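Local atomic coordinates of sensor protein (Bacteroides thetaiotaomicron, PDB entry 2X7X), a protein that binds beta-D-fructofuranose through its periplasmic domain, as part of a hybrid two-component sensor that probably acts as a histidine kinase. Residues I106-V117 / F243-V252. Residues are numbered along the deposited sequence; the frame is centred on the assembly and turned at random.
Sequences IGADNYEIGRSV and FIYPTNGDKV. With FRU (beta-D-fructofuranose), chain E.
Asn110 and Tyr245 make the polar link: Asn110 ND2 gives a nearly straight hydrogen bond (174°) to Tyr245 OH at 3.1 Å, with the hydroxyl lying in the amide plane. Both groups also answer to sugar-binding residues, Asn110 OD1 to Arg146 NE and Tyr245 OH to Asp94 OD1. The tyrosine's CG stands anti to its backbone N (chi1 -167°), which sends the ring between segment 106-117 and the sugar, CD2 reaching 3.4 Å from O4 of the fructose while CD1 meets Ile113 CD1 at 3.8 Å. A leucine in its place would probably leave Asn110 ND2 without this acceptor and Asp94 without the phenol, one of its partners.

Apolar contacts extend to both sides. Ala108 CB sits against Tyr245 CE1 and Pro246 CD, 3.8 Å from each, and farther along Ile106 CG2 meets Val252 CG2 at 4.0 Å. Toward the other lobe, the Phe243 ring lies against helix 110-124, its CE1 near Ser116 CB and its CE2 3.5 Å from Val117 CG2.

Both segments are crossovers between the two lobes of a periplasmic-binding-protein fold, each passing from one sheet to a helix of the other lobe. The apolar contacts pack these crossovers together in the hinge, and the one polar link, through Tyr245, ties them to the fructose pocket, consistent with a hinge that senses the bound sugar.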
ATOM      1  N   ILE A 106     -12.304 -13.793  15.567  1.00 34.24           N
ATOM      2  CA  ILE A 106     -11.427 -13.246  14.528  1.00 33.43           C
ATOM      3  C   ILE A 106     -10.494 -12.164  15.077  1.00 32.86           C
ATOM      4  O   ILE A 106     -10.908 -11.284  15.838  1.00 32.65           O
ATOM      5  CB  ILE A 106     -12.213 -12.725  13.312  1.00 33.16           C
ATOM      6  CG1 ILE A 106     -11.249 -12.314  12.196  1.00 33.65           C
ATOM      7  CG2 ILE A 106     -13.129 -11.587  13.719  1.00 32.65           C
ATOM      8  CD1 ILE A 106     -11.923 -11.777  10.946  1.00 34.68           C
ATOM      9  N   GLY A 107      -9.231 -12.234  14.679  1.00 32.44           N
ATOM     10  CA  GLY A 107      -8.247 -11.239  15.105  1.00 32.02           C
ATOM     11  C   GLY A 107      -6.833 -11.569  14.691  1.00 31.69           C
ATOM     12  O   GLY A 107      -6.590 -12.595  14.068  1.00 32.13           O
ATOM     13  N   ALA A 108      -5.893 -10.694  15.031  1.00 31.40           N
ATOM     14  CA  ALA A 108      -4.496 -10.940  14.725  1.00 30.88           C
ATOM     15  C   ALA A 108      -3.797 -11.472  15.971  1.00 30.90           C
ATOM     16  O   ALA A 108      -4.224 -11.168  17.081  1.00 31.17           O
ATOM     17  CB  ALA A 108      -3.849  -9.679  14.239  1.00 30.79           C
ATOM     18  N   ASP A 109      -2.731 -12.263  15.801  1.00 30.85           N
ATOM     19  CA  ASP A 109      -2.050 -12.865  16.963  1.00 30.34           C
ATOM     20  C   ASP A 109      -1.184 -11.860  17.730  1.00 29.64           C
ATOM     21  O   ASP A 109      -0.097 -11.477  17.282  1.00 29.74           O
ATOM     22  CB  ASP A 109      -1.217 -14.085  16.567  1.00 30.26           C
ATOM     23  CG  ASP A 109      -0.748 -14.889  17.773  1.00 31.97           C
ATOM     24  OD1 ASP A 109      -0.326 -16.046  17.576  1.00 35.03           O
ATOM     25  OD2 ASP A 109      -0.808 -14.388  18.919  1.00 32.46           O
ATOM     26  N   ASN A 110      -1.659 -11.461  18.902  1.00 28.55           N
ATOM     27  CA  ASN A 110      -0.964 -10.445  19.674  1.00 27.56           C
ATOM     28  C   ASN A 110       0.342 -10.937  20.263  1.00 27.63           C
ATOM     29  O   ASN A 110       1.269 -10.150  20.461  1.00 28.06           O
ATOM     30  CB  ASN A 110      -1.895  -9.808  20.721  1.00 27.04           C
ATOM     31  CG  ASN A 110      -2.889  -8.835  20.089  1.00 24.95           C
ATOM     32  OD1 ASN A 110      -2.542  -7.708  19.759  1.00 23.76           O
ATOM     33  ND2 ASN A 110      -4.110  -9.283  19.887  1.00 22.45           N
ATOM     34  N   TYR A 111       0.428 -12.241  20.523  1.00 27.26           N
ATOM     35  CA  TYR A 111       1.635 -12.822  21.096  1.00 26.88           C
ATOM     36  C   TYR A 111       2.757 -12.734  20.065  1.00 26.99           C
ATOM     37  O   TYR A 111       3.870 -12.298  20.369  1.00 27.09           O
ATOM     38  CB  TYR A 111       1.384 -14.268  21.505  1.00 26.65           C
ATOM     39  CG  TYR A 111       2.525 -14.950  22.230  1.00 26.45           C
ATOM     40  CD1 TYR A 111       3.563 -15.563  21.528  1.00 25.36           C
ATOM     41  CD2 TYR A 111       2.556 -15.009  23.620  1.00 26.54           C
ATOM     42  CE1 TYR A 111       4.610 -16.201  22.197  1.00 24.76           C
ATOM     43  CE2 TYR A 111       3.600 -15.650  24.291  1.00 26.53           C
ATOM     44  CZ  TYR A 111       4.615 -16.243  23.570  1.00 25.31           C
ATOM     45  OH  TYR A 111       5.634 -16.879  24.235  1.00 28.24           O
ATOM     46  N   GLU A 112       2.443 -13.126  18.838  1.00 26.77           N
ATOM     47  CA  GLU A 112       3.392 -13.071  17.745  1.00 26.68           C
ATOM     48  C   GLU A 112       3.848 -11.655  17.422  1.00 25.74           C
ATOM     49  O   GLU A 112       4.999 -11.441  17.055  1.00 25.77           O
ATOM     50  CB  GLU A 112       2.810 -13.748  16.508  1.00 27.03           C
ATOM     51  CG  GLU A 112       2.992 -15.258  16.544  1.00 30.85           C
ATOM     52  CD  GLU A 112       4.450 -15.670  16.755  1.00 35.48           C
ATOM     53  OE1 GLU A 112       4.684 -16.585  17.578  1.00 36.42           O
ATOM     54  OE2 GLU A 112       5.356 -15.061  16.115  1.00 38.23           O
ATOM     55  N   ILE A 113       2.942 -10.693  17.560  1.00 25.01           N
ATOM     56  CA  ILE A 113       3.303  -9.279  17.407  1.00 24.09           C
ATOM     57  C   ILE A 113       4.335  -8.860  18.461  1.00 23.51           C
ATOM     58  O   ILE A 113       5.330  -8.230  18.129  1.00 23.10           O
ATOM     59  CB  ILE A 113       2.063  -8.357  17.390  1.00 23.74           C
ATOM     60  CG1 ILE A 113       1.298  -8.584  16.102  1.00 22.85           C
ATOM     61  CG2 ILE A 113       2.468  -6.904  17.466  1.00 23.04           C
ATOM     62  CD1 ILE A 113      -0.085  -8.030  16.104  1.00 24.00           C
ATOM     63  N   GLY A 114       4.112  -9.261  19.707  1.00 23.15           N
ATOM     64  CA  GLY A 114       5.042  -8.969  20.781  1.00 23.47           C
ATOM     65  C   GLY A 114       6.392  -9.563  20.452  1.00 23.92           C
ATOM     66  O   GLY A 114       7.435  -8.890  20.543  1.00 24.09           O
ATOM     67  N   ARG A 115       6.363 -10.829  20.048  1.00 24.05           N
ATOM     68  CA  ARG A 115       7.556 -11.554  19.656  1.00 24.07           C
ATOM     69  C   ARG A 115       8.302 -10.786  18.583  1.00 23.63           C
ATOM     70  O   ARG A 115       9.493 -10.511  18.739  1.00 23.81           O
ATOM     71  CB  ARG A 115       7.158 -12.917  19.150  1.00 24.73           C
ATOM     72  CG  ARG A 115       8.252 -13.940  19.165  1.00 28.09           C
ATOM     73  CD  ARG A 115       8.007 -14.940  18.032  1.00 34.52           C
ATOM     74  NE  ARG A 115       8.757 -16.162  18.241  1.00 39.88           N
ATOM     75  CZ  ARG A 115       8.528 -17.002  19.245  1.00 42.44           C
ATOM     76  NH1 ARG A 115       9.257 -18.110  19.370  1.00 42.67           N
ATOM     77  NH2 ARG A 115       7.558 -16.732  20.119  1.00 43.94           N
ATOM     78  N   SER A 116       7.595 -10.416  17.513  1.00 22.81           N
ATOM     79  CA  SER A 116       8.145  -9.571  16.456  1.00 21.82           C
ATOM     80  C   SER A 116       8.738  -8.251  16.962  1.00 21.93           C
ATOM     81  O   SER A 116       9.775  -7.799  16.458  1.00 22.58           O
ATOM     82  CB  SER A 116       7.069  -9.238  15.442  1.00 21.69           C
ATOM     83  OG  SER A 116       6.673 -10.370  14.737  1.00 20.96           O
ATOM     84  N   VAL A 117       8.071  -7.615  17.923  1.00 20.96           N
ATOM     85  CA  VAL A 117       8.554  -6.366  18.474  1.00 20.12           C
ATOM     86  C   VAL A 117       9.868  -6.605  19.197  1.00 20.56           C
ATOM     87  O   VAL A 117      10.822  -5.869  19.007  1.00 21.14           O
ATOM     88  CB  VAL A 117       7.537  -5.736  19.427  1.00 19.70           C
ATOM     89  CG1 VAL A 117       8.209  -4.736  20.342  1.00 19.05           C
ATOM     90  CG2 VAL A 117       6.460  -5.077  18.655  1.00 19.12           C
ATOM     91  N   PHE A 243       3.820  -2.016  14.030  1.00 21.35           N
ATOM     92  CA  PHE A 243       3.317  -3.263  13.449  1.00 20.92           C
ATOM     93  C   PHE A 243       1.865  -3.138  13.089  1.00 21.25           C
ATOM     94  O   PHE A 243       1.086  -2.552  13.845  1.00 22.03           O
ATOM     95  CB  PHE A 243       3.558  -4.439  14.399  1.00 20.46           C
ATOM     96  CG  PHE A 243       4.984  -4.856  14.450  1.00 18.99           C
ATOM     97  CD1 PHE A 243       5.439  -5.898  13.652  1.00 18.36           C
ATOM     98  CD2 PHE A 243       5.896  -4.151  15.238  1.00 18.21           C
ATOM     99  CE1 PHE A 243       6.780  -6.271  13.675  1.00 19.20           C
ATOM    100  CE2 PHE A 243       7.228  -4.496  15.272  1.00 17.37           C
ATOM    101  CZ  PHE A 243       7.681  -5.563  14.499  1.00 18.84           C
ATOM    102  N   ILE A 244       1.511  -3.654  11.918  1.00 21.42           N
ATOM    103  CA  ILE A 244       0.139  -3.610  11.444  1.00 21.88           C
ATOM    104  C   ILE A 244      -0.753  -4.398  12.381  1.00 22.86           C
ATOM    105  O   ILE A 244      -0.558  -5.598  12.563  1.00 23.55           O
ATOM    106  CB  ILE A 244       0.014  -4.167  10.009  1.00 21.65           C
ATOM    107  CG1 ILE A 244       0.646  -3.181   9.010  1.00 21.24           C
ATOM    108  CG2 ILE A 244      -1.456  -4.473   9.665  1.00 20.79           C
ATOM    109  CD1 ILE A 244       0.463  -3.565   7.552  1.00 21.72           C
ATOM    110  N   TYR A 245      -1.698  -3.717  13.015  1.00 23.81           N
ATOM    111  CA  TYR A 245      -2.755  -4.401  13.743  1.00 24.69           C
ATOM    112  C   TYR A 245      -4.046  -4.195  12.968  1.00 25.52           C
ATOM    113  O   TYR A 245      -4.687  -3.134  13.072  1.00 25.83           O
ATOM    114  CB  TYR A 245      -2.870  -3.914  15.188  1.00 24.33           C
ATOM    115  CG  TYR A 245      -3.735  -4.819  16.041  1.00 24.64           C
ATOM    116  CD1 TYR A 245      -3.423  -6.183  16.183  1.00 25.28           C
ATOM    117  CD2 TYR A 245      -4.860  -4.332  16.695  1.00 23.49           C
ATOM    118  CE1 TYR A 245      -4.212  -7.037  16.964  1.00 24.50           C
ATOM    119  CE2 TYR A 245      -5.653  -5.173  17.479  1.00 23.82           C
ATOM    120  CZ  TYR A 245      -5.321  -6.525  17.609  1.00 24.48           C
ATOM    121  OH  TYR A 245      -6.085  -7.376  18.385  1.00 24.82           O
ATOM    122  N   PRO A 246      -4.415  -5.192  12.157  1.00 26.47           N
ATOM    123  CA  PRO A 246      -5.438  -4.994  11.118  1.00 27.57           C
ATOM    124  C   PRO A 246      -6.854  -4.944  11.665  1.00 28.69           C
ATOM    125  O   PRO A 246      -7.215  -5.705  12.568  1.00 28.85           O
ATOM    126  CB  PRO A 246      -5.255  -6.202  10.193  1.00 27.40           C
ATOM    127  CG  PRO A 246      -4.668  -7.278  11.077  1.00 27.15           C
ATOM    128  CD  PRO A 246      -3.864  -6.559  12.154  1.00 26.83           C
ATOM    129  N   THR A 247      -7.631  -4.023  11.109  1.00 30.09           N
ATOM    130  CA  THR A 247      -9.016  -3.806  11.487  1.00 31.26           C
ATOM    131  C   THR A 247      -9.918  -4.806  10.757  1.00 32.57           C
ATOM    132  O   THR A 247     -10.741  -5.467  11.391  1.00 32.67           O
ATOM    133  CB  THR A 247      -9.450  -2.365  11.184  1.00 30.95           C
ATOM    134  OG1 THR A 247      -9.163  -2.062   9.819  1.00 30.94           O
ATOM    135  CG2 THR A 247      -8.702  -1.373  12.059  1.00 30.94           C
ATOM    136  N   ASN A 248      -9.738  -4.911   9.435  1.00 34.11           N
ATOM    137  CA  ASN A 248     -10.460  -5.851   8.573  1.00 35.55           C
ATOM    138  C   ASN A 248     -11.967  -5.963   8.852  1.00 36.56           C
ATOM    139  O   ASN A 248     -12.521  -7.058   8.960  1.00 36.81           O
ATOM    140  CB  ASN A 248      -9.774  -7.220   8.581  1.00 35.55           C
ATOM    141  CG  ASN A 248      -8.524  -7.264   7.684  1.00 36.83           C
ATOM    142  OD1 ASN A 248      -8.383  -6.489   6.730  1.00 38.75           O
ATOM    143  ND2 ASN A 248      -7.614  -8.176   7.993  1.00 35.75           N
ATOM    144  N   GLY A 249     -12.620  -4.810   8.960  1.00 37.65           N
ATOM    145  CA  GLY A 249     -14.055  -4.738   9.232  1.00 39.17           C
ATOM    146  C   GLY A 249     -14.917  -5.556   8.293  1.00 40.24           C
ATOM    147  O   GLY A 249     -15.902  -6.163   8.718  1.00 40.15           O
ATOM    148  N   ASP A 250     -14.540  -5.572   7.017  1.00 41.48           N
ATOM    149  CA  ASP A 250     -15.239  -6.363   6.009  1.00 42.95           C
ATOM    150  C   ASP A 250     -15.251  -7.875   6.291  1.00 43.80           C
ATOM    151  O   ASP A 250     -16.278  -8.536   6.100  1.00 43.92           O
ATOM    152  CB  ASP A 250     -14.666  -6.091   4.612  1.00 43.04           C
ATOM    153  CG  ASP A 250     -13.224  -6.532   4.470  1.00 43.92           C
ATOM    154  OD1 ASP A 250     -12.898  -7.154   3.429  1.00 44.34           O
ATOM    155  OD2 ASP A 250     -12.424  -6.252   5.399  1.00 45.35           O
ATOM    156  N   LYS A 251     -14.117  -8.417   6.735  1.00 44.82           N
ATOM    157  CA  LYS A 251     -14.021  -9.846   7.027  1.00 45.78           C
ATOM    158  C   LYS A 251     -14.805 -10.206   8.288  1.00 46.08           C
ATOM    159  O   LYS A 251     -15.188 -11.362   8.473  1.00 46.15           O
ATOM    160  CB  LYS A 251     -12.562 -10.297   7.140  1.00 45.95           C
ATOM    161  CG  LYS A 251     -11.840 -10.506   5.795  1.00 47.70           C
ATOM    162  CD  LYS A 251     -10.491 -11.204   6.012  1.00 50.05           C
ATOM    163  CE  LYS A 251      -9.536 -11.020   4.830  1.00 51.32           C
ATOM    164  NZ  LYS A 251      -9.892 -11.908   3.696  1.00 52.10           N
ATOM    165  N   VAL A 252     -15.033  -9.211   9.144  1.00 46.46           N
ATOM    166  CA  VAL A 252     -15.836  -9.382  10.350  1.00 46.86           C
ATOM    167  C   VAL A 252     -17.289  -9.570   9.959  1.00 47.26           C
ATOM    168  O   VAL A 252     -17.937 -10.496  10.434  1.00 47.26           O
ATOM    169  CB  VAL A 252     -15.698  -8.180  11.319  1.00 46.88           C
ATOM    170  CG1 VAL A 252     -16.760  -8.218  12.408  1.00 46.86           C
ATOM    171  CG2 VAL A 252     -14.327  -8.162  11.944  1.00 47.11           C
TER
HETATM  172  C1  FRU E1335      -7.960   0.424  19.600  1.00 24.07           C
HETATM  173  C2  FRU E1335      -6.771  -0.112  20.378  1.00 22.70           C
HETATM  174  C3  FRU E1335      -5.525  -0.244  19.506  1.00 21.51           C
HETATM  175  C4  FRU E1335      -4.913  -1.533  20.019  1.00 21.98           C
HETATM  176  C5  FRU E1335      -6.160  -2.372  20.258  1.00 22.73           C
HETATM  177  C6  FRU E1335      -5.993  -3.519  21.254  1.00 23.46           C
HETATM  178  O1  FRU E1335      -8.969   0.861  20.506  1.00 24.20           O
HETATM  179  O2  FRU E1335      -6.555   0.733  21.513  1.00 22.07           O
HETATM  180  O3  FRU E1335      -4.655   0.894  19.597  1.00 19.62           O
HETATM  181  O4  FRU E1335      -4.000  -2.124  19.088  1.00 21.48           O
HETATM  182  O5  FRU E1335      -7.079  -1.429  20.816  1.00 23.02           O
HETATM  183  O6  FRU E1335      -7.202  -4.303  21.291  1.00 24.64           O